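Local coordinates for dual function macrocyclase-peptidase POPB (Galerina marginata, PDB 5N4B), which removes a leader and then macrocyclises peptide precursors in amanitin biosynthesis, acting on the C-terminal side of prolyl residues as a serine peptidase of family S9A, at residues Pro427-Arg432 with Leu446-Val451; Pro400-Ala405 with Leu419-Phe424; Val109-Lys114 with Gly124-Gly129; Arg77-Tyr82 with Ser509-Thr514. The protein carries 1 engineered substitution. One frame throughout, in Å; residues are numbered along the deposited sequence.

Contact 1 of 4, residues Pro427-Arg432 with Leu446-Val451; sequences PGTIAR and LRTTKV
The flat carbonyl groups of Gly428 and Ile430 face the 446-451 segment, and each receives two donors. At Ile430 O both donors, Leu446 N and Arg447 N, lie in the carbonyl plane; at Gly428 O the Thr449 hydroxyl lies in plane on a lone pair, while Thr449 N is tilted 27° from it. Leu446 CD1 approaches the Arg432 guanidinium obliquely. Two successive residues facing Ile430 make a classic beta bulge, here in the hairpin that completes the last blade of the beta-propeller. Leu446 N is 2.8 Å from Ile430 O, and Arg447 N, at 3.3 Å from Ile430 O, makes the longer bond of the pair. Beside the bulge, Ile430 N donates almost straight (177°) to Arg447 O over 2.9 Å.

Beta-branched Ile430 and Thr429 suit an extended strand. Ile430 CG2 lies alongside Leu446 CD2 at 3.9 Å, and the buried isoleucine also packs on Phe85 of the first blade. The Arg447 side chain runs out to a salt bridge with Asp125. Pro427 crosses Val451 at about a right angle, with Pro427 CB 3.6 Å from Val451 CG1. The backbone angles of Gly428 would press a CB against the preceding carbonyl O and against Thr449 OG1. In Thr449 the hydroxyl stands beside the backbone N (chi1 -58°), letting both reach one acceptor, with Thr449 OG1 2.7 Å from Gly428 O.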
loop_
_atom_site.group_PDB
_atom_site.type_symbol
_atom_site.label_atom_id
_atom_site.label_comp_id
_atom_site.label_asym_id
_atom_site.label_seq_id
_atom_site.Cartn_x
_atom_site.Cartn_y
_atom_site.Cartn_z
ATOM N N PRO A 427 18.688 3.120 -2.712
ATOM C CA PRO A 427 17.821 2.442 -3.680
ATOM C C PRO A 427 17.295 1.073 -3.280
ATOM O O PRO A 427 16.206 0.697 -3.696
ATOM C CB PRO A 427 18.715 2.333 -4.925
ATOM C CG PRO A 427 19.895 3.139 -4.700
ATOM C CD PRO A 427 19.972 3.587 -3.281
ATOM N N GLY A 428 18.058 0.304 -2.513
ATOM C CA GLY A 428 17.641 -1.012 -2.084
ATOM C C GLY A 428 18.822 -1.862 -1.751
ATOM O O GLY A 428 19.515 -2.380 -2.629
ATOM N N THR A 429 19.068 -2.030 -0.468
ATOM C CA THR A 429 20.159 -2.830 0.034
ATOM C C THR A 429 19.573 -4.069 0.695
ATOM O O THR A 429 18.580 -3.992 1.441
ATOM C CB THR A 429 20.954 -2.033 1.031
ATOM O OG1 THR A 429 21.559 -0.944 0.313
ATOM C CG2 THR A 429 22.047 -2.879 1.709
ATOM N N ILE A 430 20.175 -5.228 0.438
ATOM C CA ILE A 430 19.778 -6.475 1.083
ATOM C C ILE A 430 20.939 -6.886 1.964
ATOM O O ILE A 430 22.042 -7.138 1.465
ATOM C CB ILE A 430 19.440 -7.575 0.061
ATOM C CG1 ILE A 430 18.313 -7.124 -0.896
ATOM C CG2 ILE A 430 19.092 -8.858 0.792
ATOM C CD1 ILE A 430 18.249 -7.798 -2.180
ATOM N N ALA A 431 20.705 -6.910 3.282
ATOM C CA ALA A 431 21.699 -7.330 4.257
ATOM C C ALA A 431 21.360 -8.718 4.756
ATOM O O ALA A 431 20.205 -9.140 4.745
ATOM C CB ALA A 431 21.739 -6.370 5.436
ATOM N N ARG A 432 22.411 -9.446 5.160
ATOM C CA ARG A 432 22.304 -10.822 5.631
ATOM C C ARG A 432 22.928 -10.923 7.007
ATOM O O ARG A 432 24.029 -10.422 7.229
ATOM C CB ARG A 432 23.005 -11.784 4.681
ATOM C CG ARG A 432 22.910 -13.260 5.078
ATOM C CD ARG A 432 23.390 -14.214 3.951
ATOM N NE ARG A 432 24.797 -13.974 3.700
ATOM C CZ ARG A 432 25.795 -14.762 4.097
ATOM N NH1 ARG A 432 25.582 -15.926 4.710
ATOM N NH2 ARG A 432 27.032 -14.377 3.831
ATOM N N LEU A 446 24.529 -8.392 1.208
ATOM C CA LEU A 446 24.382 -9.358 0.130
ATOM C C LEU A 446 24.374 -8.681 -1.227
ATOM O O LEU A 446 25.067 -9.108 -2.139
ATOM C CB LEU A 446 23.085 -10.138 0.317
ATOM C CG LEU A 446 22.866 -11.236 -0.723
ATOM C CD1 LEU A 446 23.699 -12.528 -0.406
ATOM C CD2 LEU A 446 21.387 -11.605 -0.871
ATOM N N ARG A 447 23.555 -7.643 -1.390
ATOM C CA ARG A 447 23.425 -6.948 -2.658
ATOM C C ARG A 447 23.065 -5.504 -2.382
ATOM O O ARG A 447 22.363 -5.206 -1.414
ATOM C CB ARG A 447 22.262 -7.486 -3.531
ATOM C CG ARG A 447 22.285 -8.956 -3.754
ATOM C CD ARG A 447 21.250 -9.384 -4.814
ATOM N NE ARG A 447 21.672 -8.982 -6.132
ATOM C CZ ARG A 447 21.143 -9.436 -7.252
ATOM N NH1 ARG A 447 20.136 -10.272 -7.231
ATOM N NH2 ARG A 447 21.662 -9.080 -8.414
ATOM N N THR A 448 23.550 -4.617 -3.259
ATOM C CA THR A 448 23.167 -3.221 -3.294
ATOM C C THR A 448 22.620 -2.898 -4.685
ATOM O O THR A 448 23.252 -3.245 -5.679
ATOM C CB THR A 448 24.397 -2.391 -3.003
ATOM O OG1 THR A 448 24.993 -2.836 -1.770
ATOM C CG2 THR A 448 24.032 -0.939 -2.948
ATOM N N THR A 449 21.484 -2.227 -4.751
ATOM C CA THR A 449 20.881 -1.844 -6.020
ATOM C C THR A 449 21.678 -0.691 -6.610
ATOM O O THR A 449 21.927 0.305 -5.930
ATOM C CB THR A 449 19.420 -1.449 -5.782
ATOM O OG1 THR A 449 18.712 -2.534 -5.178
ATOM C CG2 THR A 449 18.700 -1.154 -7.084
ATOM N N LYS A 450 22.072 -0.833 -7.873
ATOM C CA LYS A 450 22.825 0.180 -8.612
ATOM C C LYS A 450 21.886 0.845 -9.596
ATOM O O LYS A 450 21.294 0.176 -10.445
ATOM C CB LYS A 450 23.985 -0.448 -9.391
ATOM C CG LYS A 450 24.956 -1.273 -8.584
ATOM C CD LYS A 450 25.447 -0.528 -7.359
ATOM C CE LYS A 450 26.488 -1.371 -6.606
ATOM N NZ LYS A 450 26.037 -2.807 -6.373
ATOM N N VAL A 451 21.753 2.155 -9.506
ATOM C CA VAL A 451 20.758 2.868 -10.315
ATOM C C VAL A 451 21.373 3.367 -11.619
ATOM O O VAL A 451 22.523 3.028 -11.933
ATOM C CB VAL A 451 20.036 3.931 -9.497
ATOM C CG1 VAL A 451 19.365 3.262 -8.290
ATOM C CG2 VAL A 451 20.996 5.062 -9.085
#

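Contact 2 of 4, residues Pro400-Ala405 with Leu419-Phe424; sequences PDFVGA and LTLSGF
Phe402 holds CG anti to its backbone N (chi1 168°), and this carries the ring from the 400-405 loop onto strand 416-423. Leu421 CB lies over one ring face by virtue of its backbone position, a CH-pi contact 4.0 Å from the centroid of the Phe402 ring, and chi1 -53° carries the branch on, leaving Leu421 CD2 4.0 Å from Phe402 CE2. The opposite face carries the loop's own Gly404 N, and Ser422 O lies in plane at the edge, 3.4 Å from Phe402 CZ. A flat ring suits the place, covered by Leu421 on one side and the Gly404 backbone on the other.

Ala405 and Ser422 form an antiparallel hydrogen-bonded pair: Ala405 N reaches Ser422 O at 2.9 Å, and Ser422 N returns to Ala405 O at 3.1 Å. Glycines next to this pair allow a close approach, Gly404 CA to Gly423 CA being 4.4 Å. One water links Val403 O to Phe424 N; another joins Ala405 O with Ser422 OG.

The contact starts the last propeller blade, whose strand 405-409 is outermost on one side and pairs with 416-423. Leu421 also touches Ile385, and Gly404 bonds Asp383, both on strand 382-388 of the preceding blade. Thr420 OG1 hydrogen-bonds a polar side chain of the bound peptide, while strand 426-434 continues the sheet beyond.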
loop_
_atom_site.group_PDB
_atom_site.type_symbol
_atom_site.label_atom_id
_atom_site.label_comp_id
_atom_site.label_asym_id
_atom_site.label_seq_id
_atom_site.Cartn_x
_atom_site.Cartn_y
_atom_site.Cartn_z
ATOM N N PRO A 400 23.412 0.154 12.235
ATOM C CA PRO A 400 23.118 1.321 13.050
ATOM C C PRO A 400 23.194 2.658 12.348
ATOM O O PRO A 400 22.636 3.622 12.882
ATOM C CB PRO A 400 24.179 1.239 14.164
ATOM C CG PRO A 400 25.250 0.483 13.545
ATOM C CD PRO A 400 24.623 -0.533 12.686
ATOM N N ASP A 401 23.853 2.757 11.204
ATOM C CA ASP A 401 23.950 4.025 10.478
ATOM C C ASP A 401 22.916 4.164 9.373
ATOM O O ASP A 401 22.884 5.195 8.691
ATOM C CB ASP A 401 25.345 4.169 9.849
ATOM C CG ASP A 401 26.450 4.120 10.864
ATOM O OD1 ASP A 401 26.362 4.838 11.888
ATOM O OD2 ASP A 401 27.402 3.356 10.611
ATOM N N PHE A 402 22.076 3.156 9.175
ATOM C CA PHE A 402 21.068 3.193 8.136
ATOM C C PHE A 402 19.967 4.172 8.522
ATOM O O PHE A 402 19.478 4.175 9.648
ATOM C CB PHE A 402 20.458 1.788 7.956
ATOM C CG PHE A 402 19.220 1.790 7.126
ATOM C CD1 PHE A 402 19.288 2.137 5.795
ATOM C CD2 PHE A 402 18.005 1.567 7.685
ATOM C CE1 PHE A 402 18.156 2.197 5.041
ATOM C CE2 PHE A 402 16.878 1.616 6.925
ATOM C CZ PHE A 402 16.961 1.925 5.588
ATOM N N VAL A 403 19.535 4.977 7.561
ATOM C CA VAL A 403 18.441 5.931 7.719
ATOM C C VAL A 403 17.387 5.664 6.657
ATOM O O VAL A 403 17.588 5.939 5.465
ATOM C CB VAL A 403 18.926 7.381 7.654
ATOM C CG1 VAL A 403 17.764 8.352 7.859
ATOM C CG2 VAL A 403 19.981 7.646 8.690
ATOM N N GLY A 404 16.252 5.129 7.061
ATOM C CA GLY A 404 15.205 4.846 6.116
ATOM C C GLY A 404 14.195 3.871 6.675
ATOM O O GLY A 404 13.909 3.867 7.880
ATOM N N ALA A 405 13.665 3.041 5.796
ATOM C CA ALA A 405 12.668 2.031 6.118
ATOM C C ALA A 405 13.278 0.649 5.948
ATOM O O ALA A 405 14.052 0.404 5.003
ATOM C CB ALA A 405 11.434 2.153 5.211
ATOM N N LEU A 419 17.574 -8.461 5.820
ATOM C CA LEU A 419 16.935 -7.154 5.946
ATOM C C LEU A 419 16.893 -6.502 4.579
ATOM O O LEU A 419 17.904 -6.502 3.849
ATOM C CB LEU A 419 17.672 -6.230 6.903
ATOM C CG LEU A 419 17.954 -6.757 8.286
ATOM C CD1 LEU A 419 18.881 -5.759 9.033
ATOM C CD2 LEU A 419 16.709 -7.004 9.036
ATOM N N THR A 420 15.744 -5.942 4.231
ATOM C CA THR A 420 15.634 -5.105 3.039
ATOM C C THR A 420 15.531 -3.653 3.493
ATOM O O THR A 420 14.688 -3.308 4.335
ATOM C CB THR A 420 14.497 -5.516 2.128
ATOM O OG1 THR A 420 13.273 -5.467 2.812
ATOM C CG2 THR A 420 14.686 -6.959 1.698
ATOM N N LEU A 421 16.425 -2.821 2.979
ATOM C CA LEU A 421 16.676 -1.459 3.451
ATOM C C LEU A 421 16.518 -0.510 2.271
ATOM O O LEU A 421 17.137 -0.717 1.215
ATOM C CB LEU A 421 18.110 -1.338 4.020
ATOM C CG LEU A 421 18.445 -2.382 5.085
ATOM C CD1 LEU A 421 19.906 -2.251 5.415
ATOM C CD2 LEU A 421 17.577 -2.233 6.318
ATOM N N SER A 422 15.729 0.534 2.445
ATOM C CA SER A 422 15.634 1.566 1.409
ATOM C C SER A 422 15.244 2.886 2.042
ATOM O O SER A 422 14.827 2.944 3.191
ATOM C CB SER A 422 14.660 1.198 0.302
ATOM O OG SER A 422 13.312 1.309 0.738
ATOM N N GLY A 423 15.392 3.962 1.283
ATOM C CA GLY A 423 15.041 5.269 1.773
ATOM C C GLY A 423 15.218 6.282 0.672
ATOM O O GLY A 423 15.411 5.928 -0.484
ATOM N N PHE A 424 15.088 7.553 1.022
ATOM C CA PHE A 424 15.017 8.569 -0.011
ATOM C C PHE A 424 16.230 8.581 -0.914
ATOM O O PHE A 424 16.082 8.883 -2.117
ATOM C CB PHE A 424 14.794 9.959 0.606
ATOM C CG PHE A 424 13.474 10.103 1.311
ATOM C CD1 PHE A 424 12.295 10.015 0.640
ATOM C CD2 PHE A 424 13.446 10.356 2.672
ATOM C CE1 PHE A 424 11.090 10.132 1.255
ATOM C CE2 PHE A 424 12.247 10.505 3.313
ATOM C CZ PHE A 424 11.064 10.397 2.633
HETATM O O HOH W 1 15.629 7.867 4.057
HETATM O O HOH W 2 12.586 -0.611 2.703
#

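Contact 3 of 4, residues Val109-Lys114 with Gly124-Gly129; sequences VLYRSK and GDDNVG
Tyr111 and Asp126 meet through a short hydrogen bond, Tyr111 OH donating to Asp126 OD1 over 2.6 Å. This links strand 109-113 of the first propeller blade to the single helical turn 125-128, part of the connection that leads into the blade's outermost strand, 129-133. The carboxylate oxygen is met on its syn side, 28° out of plane, and the ring and carboxylate planes stand 61° apart. Tyrosine is long enough to reach from the strand to the turn: its ring packs by CD2 near Gly129, 3.7 Å from Gly129 C, while its hydroxyl goes on to the helical turn.

Lys114 makes the second link. Its backbone Lys114 N donates to Val128 O at 3.0 Å, nearly straight at 172°, and its aliphatic chain runs alongside the turn, with Lys114 CE 3.3 Å from Asn127 O. A bend at chi4 turns NZ to a salt bridge with Asp130 of strand 129-133; a water also joins Lys114 NZ to Asp126 O.

Further out, the backbone sets the turn. Gly124, at the N-cap, has the freedom to begin it, and Asn127 N bonds Gly124 O at 2.9 Å. Gly129 ends it, its small size letting Gly129 CA come within 3.2 Å of Arg112 O. Asp125 ties the turn to the neighbouring strand 96-101, where Asp125 OD2 accepts from Trp98 NE1.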
loop_
_atom_site.group_PDB
_atom_site.type_symbol
_atom_site.label_atom_id
_atom_site.label_comp_id
_atom_site.label_asym_id
_atom_site.label_seq_id
_atom_site.Cartn_x
_atom_site.Cartn_y
_atom_site.Cartn_z
ATOM N N VAL A 109 10.431 -11.274 -12.446
ATOM C CA VAL A 109 10.493 -12.701 -12.746
ATOM C C VAL A 109 11.139 -13.446 -11.587
ATOM O O VAL A 109 12.162 -13.017 -11.056
ATOM C CB VAL A 109 11.286 -12.942 -14.040
ATOM C CG1 VAL A 109 11.404 -14.401 -14.352
ATOM C CG2 VAL A 109 10.579 -12.179 -15.180
ATOM N N LEU A 110 10.539 -14.570 -11.206
ATOM C CA LEU A 110 11.038 -15.382 -10.110
ATOM C C LEU A 110 12.104 -16.334 -10.641
ATOM O O LEU A 110 11.821 -17.220 -11.461
ATOM C CB LEU A 110 9.892 -16.136 -9.445
ATOM C CG LEU A 110 10.104 -16.876 -8.145
ATOM C CD1 LEU A 110 10.799 -15.968 -7.099
ATOM C CD2 LEU A 110 8.772 -17.408 -7.608
ATOM N N TYR A 111 13.301 -16.205 -10.115
ATOM C CA TYR A 111 14.476 -17.000 -10.450
ATOM C C TYR A 111 14.769 -18.027 -9.372
ATOM O O TYR A 111 14.452 -17.819 -8.200
ATOM C CB TYR A 111 15.707 -16.082 -10.576
ATOM C CG TYR A 111 15.920 -15.529 -11.980
ATOM C CD1 TYR A 111 14.989 -14.734 -12.586
ATOM C CD2 TYR A 111 17.027 -15.832 -12.691
ATOM C CE1 TYR A 111 15.152 -14.259 -13.894
ATOM C CE2 TYR A 111 17.213 -15.339 -13.983
ATOM C CZ TYR A 111 16.248 -14.572 -14.567
ATOM O OH TYR A 111 16.431 -14.130 -15.872
ATOM N N ARG A 112 15.371 -19.062 -9.826
ATOM C CA ARG A 112 15.936 -20.192 -8.881
ATOM C C ARG A 112 17.411 -20.464 -9.122
ATOM O O ARG A 112 17.914 -20.501 -10.228
ATOM C CB ARG A 112 15.275 -21.481 -9.410
ATOM C CG ARG A 112 15.704 -22.795 -8.720
ATOM C CD ARG A 112 14.988 -24.049 -9.279
ATOM N NE ARG A 112 15.434 -25.285 -8.583
ATOM C CZ ARG A 112 16.515 -26.022 -8.910
ATOM N NH1 ARG A 112 16.771 -27.184 -8.293
ATOM N NH2 ARG A 112 17.337 -25.607 -9.852
ATOM N N SER A 113 18.122 -20.549 -8.039
ATOM C CA SER A 113 19.557 -20.738 -8.147
ATOM C C SER A 113 19.879 -22.025 -8.898
ATOM O O SER A 113 19.226 -23.048 -8.719
ATOM C CB SER A 113 20.224 -20.737 -6.758
ATOM O OG SER A 113 19.762 -21.787 -5.920
ATOM N N LYS A 114 20.910 -21.934 -9.727
ATOM C CA LYS A 114 21.414 -23.110 -10.427
ATOM C C LYS A 114 21.945 -24.138 -9.447
ATOM O O LYS A 114 21.748 -25.343 -9.639
ATOM C CB LYS A 114 22.539 -22.679 -11.380
ATOM C CG LYS A 114 22.066 -21.782 -12.537
ATOM C CD LYS A 114 23.224 -21.382 -13.424
ATOM C CE LYS A 114 22.845 -20.397 -14.484
ATOM N NZ LYS A 114 22.123 -21.072 -15.552
ATOM N N GLY A 124 25.949 -11.889 -11.506
ATOM C CA GLY A 124 24.824 -11.619 -12.378
ATOM C C GLY A 124 23.716 -12.650 -12.249
ATOM O O GLY A 124 23.939 -13.868 -12.245
ATOM N N ASP A 125 22.484 -12.141 -12.150
ATOM C CA ASP A 125 21.322 -12.983 -11.899
ATOM C C ASP A 125 21.190 -14.137 -12.902
ATOM O O ASP A 125 20.898 -15.267 -12.509
ATOM C CB ASP A 125 20.073 -12.122 -11.909
ATOM C CG ASP A 125 20.098 -11.113 -10.798
ATOM O OD1 ASP A 125 20.872 -10.122 -10.900
ATOM O OD2 ASP A 125 19.398 -11.340 -9.771
ATOM N N ASP A 126 21.376 -13.864 -14.201
ATOM C CA ASP A 126 21.278 -14.913 -15.221
ATOM C C ASP A 126 22.446 -15.875 -15.226
ATOM O O ASP A 126 22.351 -16.947 -15.824
ATOM C CB ASP A 126 21.159 -14.304 -16.603
ATOM C CG ASP A 126 19.783 -13.851 -16.874
ATOM O OD1 ASP A 126 18.853 -14.692 -16.769
ATOM O OD2 ASP A 126 19.622 -12.658 -17.179
ATOM N N ASN A 127 23.538 -15.515 -14.615
ATOM C CA ASN A 127 24.646 -16.434 -14.483
ATOM C C ASN A 127 24.543 -17.323 -13.270
ATOM O O ASN A 127 25.200 -18.369 -13.240
ATOM C CB ASN A 127 25.944 -15.651 -14.421
ATOM C CG ASN A 127 26.316 -15.043 -15.772
ATOM O OD1 ASN A 127 26.145 -15.675 -16.807
ATOM N ND2 ASN A 127 26.782 -13.803 -15.757
ATOM N N VAL A 128 23.762 -16.936 -12.252
ATOM C CA VAL A 128 23.646 -17.739 -11.040
ATOM C C VAL A 128 22.266 -18.373 -10.875
ATOM O O VAL A 128 22.074 -19.197 -9.958
ATOM C CB VAL A 128 24.009 -16.947 -9.768
ATOM C CG1 VAL A 128 25.449 -16.388 -9.808
ATOM C CG2 VAL A 128 23.002 -15.836 -9.513
ATOM N N GLY A 129 21.305 -18.024 -11.733
ATOM C CA GLY A 129 19.948 -18.530 -11.634
ATOM C C GLY A 129 19.319 -18.741 -12.985
ATOM O O GLY A 129 19.855 -18.311 -14.018
HETATM O O HOH W 3 17.582 -11.523 -17.893
HETATM O O HOH W 4 22.198 -19.030 -17.736
HETATM O O HOH W 5 20.490 -18.653 -16.435
#

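Contact 4 of 4, residues Arg77-Tyr82 with Ser509-Thr514; sequences RASRNY and SPIILT
Ser79, Pro510 and Thr514 bring polar atoms together in a buried contact, yet the Ser79 and Thr514 hydroxyls are spent on their own helices. Ser79 OG bonds Phe76 O, and Thr514 OG1 donates to Pro510 O over 2.8 Å, that carbonyl taking Thr514 N from the opposite face. Across the contact carbon meets oxygen: Pro510 CB lies 3.3 Å from Ser79 O, and Thr514 OG1 is 3.2 Å from Ser79 CB. A small serine allows this approach.

Proline suits the first turn of helix 510-519, since it needs no amide hydrogen there, and Ser509 caps the turn by accepting from Ile512 N. Tyr82 crosses the proline at about a right angle, presenting its ring edge to Pro510 CG, 3.8 Å from Tyr82 OH. Arg80 CG lies 4.0 Å from Ile511 CG1, and the bend at chi2 (-92°) puts Arg80 CD 4.0 Å from Pro510 CG; Ile511 also packs on Trp716.

The contact sets the end of helix 68-80 against helix 510-519, just ahead of the first propeller strand, in a hydrolase domain probably built from both chain ends. With those two hydroxyls satisfied locally, cohesion rests on van der Waals contact.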
loop_
_atom_site.group_PDB
_atom_site.type_symbol
_atom_site.label_atom_id
_atom_site.label_comp_id
_atom_site.label_asym_id
_atom_site.label_seq_id
_atom_site.Cartn_x
_atom_site.Cartn_y
_atom_site.Cartn_z
ATOM N N ARG A 77 12.134 7.567 -17.862
ATOM C CA ARG A 77 12.377 6.205 -18.323
ATOM C C ARG A 77 13.807 5.790 -18.041
ATOM O O ARG A 77 14.051 4.699 -17.534
ATOM C CB ARG A 77 12.092 6.128 -19.815
ATOM C CG ARG A 77 12.014 4.712 -20.371
ATOM C CD ARG A 77 11.812 4.665 -21.892
ATOM N NE ARG A 77 10.626 5.442 -22.365
ATOM C CZ ARG A 77 10.666 6.593 -22.981
ATOM N NH1 ARG A 77 11.815 7.202 -23.260
ATOM N NH2 ARG A 77 9.528 7.155 -23.368
ATOM N N ALA A 78 14.766 6.680 -18.319
ATOM C CA ALA A 78 16.162 6.345 -18.037
ATOM C C ALA A 78 16.388 6.130 -16.551
ATOM O O ALA A 78 17.125 5.227 -16.149
ATOM C CB ALA A 78 17.078 7.422 -18.600
ATOM N N SER A 79 15.755 6.952 -15.723
ATOM C CA SER A 79 15.946 6.831 -14.281
ATOM C C SER A 79 15.419 5.515 -13.735
ATOM O O SER A 79 15.905 5.056 -12.702
ATOM C CB SER A 79 15.320 8.021 -13.547
ATOM O OG SER A 79 13.949 7.867 -13.322
ATOM N N ARG A 80 14.450 4.901 -14.384
ATOM C CA ARG A 80 13.880 3.612 -13.977
ATOM C C ARG A 80 14.637 2.433 -14.575
ATOM O O ARG A 80 14.426 1.306 -14.156
ATOM C CB ARG A 80 12.407 3.543 -14.403
ATOM C CG ARG A 80 11.502 4.489 -13.662
ATOM C CD ARG A 80 10.882 3.915 -12.457
ATOM N NE ARG A 80 10.083 2.720 -12.762
ATOM C CZ ARG A 80 8.849 2.503 -12.330
ATOM N NH1 ARG A 80 8.242 1.388 -12.685
ATOM N NH2 ARG A 80 8.248 3.380 -11.524
ATOM N N ASN A 81 15.526 2.672 -15.529
ATOM C CA ASN A 81 16.119 1.583 -16.313
ATOM C C ASN A 81 17.389 1.072 -15.640
ATOM O O ASN A 81 18.522 1.295 -16.088
ATOM C CB ASN A 81 16.397 2.077 -17.718
ATOM C CG ASN A 81 16.698 0.947 -18.674
ATOM O OD1 ASN A 81 16.449 -0.205 -18.374
ATOM N ND2 ASN A 81 17.211 1.287 -19.836
ATOM N N TYR A 82 17.155 0.331 -14.543
ATOM C CA TYR A 82 18.243 -0.339 -13.830
ATOM C C TYR A 82 17.699 -1.644 -13.259
ATOM O O TYR A 82 16.511 -1.740 -12.933
ATOM C CB TYR A 82 18.855 0.513 -12.687
ATOM C CG TYR A 82 17.887 0.952 -11.629
ATOM C CD1 TYR A 82 17.221 2.169 -11.734
ATOM C CD2 TYR A 82 17.648 0.177 -10.503
ATOM C CE1 TYR A 82 16.344 2.596 -10.775
ATOM C CE2 TYR A 82 16.737 0.619 -9.530
ATOM C CZ TYR A 82 16.114 1.814 -9.663
ATOM O OH TYR A 82 15.259 2.206 -8.653
ATOM N N SER A 509 12.494 6.717 -4.910
ATOM C CA SER A 509 11.844 6.945 -6.190
ATOM C C SER A 509 12.820 7.615 -7.142
ATOM O O SER A 509 13.133 8.804 -6.954
ATOM C CB SER A 509 10.645 7.853 -6.005
ATOM O OG SER A 509 10.154 8.231 -7.318
ATOM N N PRO A 510 13.330 6.924 -8.163
ATOM C CA PRO A 510 14.246 7.585 -9.095
ATOM C C PRO A 510 13.560 8.672 -9.879
ATOM O O PRO A 510 14.229 9.634 -10.244
ATOM C CB PRO A 510 14.745 6.439 -9.999
ATOM C CG PRO A 510 13.623 5.411 -9.894
ATOM C CD PRO A 510 13.151 5.495 -8.452
ATOM N N ILE A 511 12.259 8.566 -10.127
ATOM C CA ILE A 511 11.575 9.639 -10.841
ATOM C C ILE A 511 11.547 10.907 -9.998
ATOM O O ILE A 511 11.789 12.010 -10.507
ATOM C CB ILE A 511 10.183 9.168 -11.274
ATOM C CG1 ILE A 511 10.349 8.143 -12.438
ATOM C CG2 ILE A 511 9.267 10.352 -11.607
ATOM C CD1 ILE A 511 9.068 7.669 -13.081
ATOM N N ILE A 512 11.172 10.798 -8.717
ATOM C CA ILE A 512 11.162 11.986 -7.875
ATOM C C ILE A 512 12.550 12.597 -7.825
ATOM O O ILE A 512 12.695 13.816 -7.994
ATOM C CB ILE A 512 10.588 11.692 -6.483
ATOM C CG1 ILE A 512 9.099 11.372 -6.646
ATOM C CG2 ILE A 512 10.793 12.893 -5.574
ATOM C CD1 ILE A 512 8.377 10.848 -5.404
ATOM N N LEU A 513 13.596 11.802 -7.586
ATOM C CA LEU A 513 14.933 12.393 -7.527
ATOM C C LEU A 513 15.305 13.070 -8.838
ATOM O O LEU A 513 15.938 14.118 -8.846
ATOM C CB LEU A 513 15.990 11.345 -7.140
ATOM C CG LEU A 513 15.788 10.727 -5.751
ATOM C CD1 LEU A 513 16.926 9.776 -5.469
ATOM C CD2 LEU A 513 15.654 11.757 -4.628
ATOM N N THR A 514 14.929 12.479 -9.957
ATOM C CA THR A 514 15.202 13.101 -11.249
ATOM C C THR A 514 14.500 14.450 -11.352
ATOM O O THR A 514 15.096 15.428 -11.807
ATOM C CB THR A 514 14.749 12.149 -12.345
ATOM O OG1 THR A 514 15.544 10.968 -12.298
ATOM C CG2 THR A 514 14.933 12.763 -13.709
#

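Following the chain from the N terminus, contact 4 opens first, at 77-82, where helix 68-80 ends and the propeller is about to start. Contact 3 closes a short loop, 109-129, in the first blade. Far downstream, contact 2 closes 400-424 at the start of the last blade, and contact 1 then closes 427-451 at its far side; strands 416-423 and 426-434 join the two in one sheet. Contact 4 closes last, at 509-514. The other three lie in series within its long loop, and none cross. Arg447 of contact 1 reaches Asp125 of contact 3, tying last blade to first, while Tyr82 and Leu513 of contact 4 touch contacts 1 and 2 respectively.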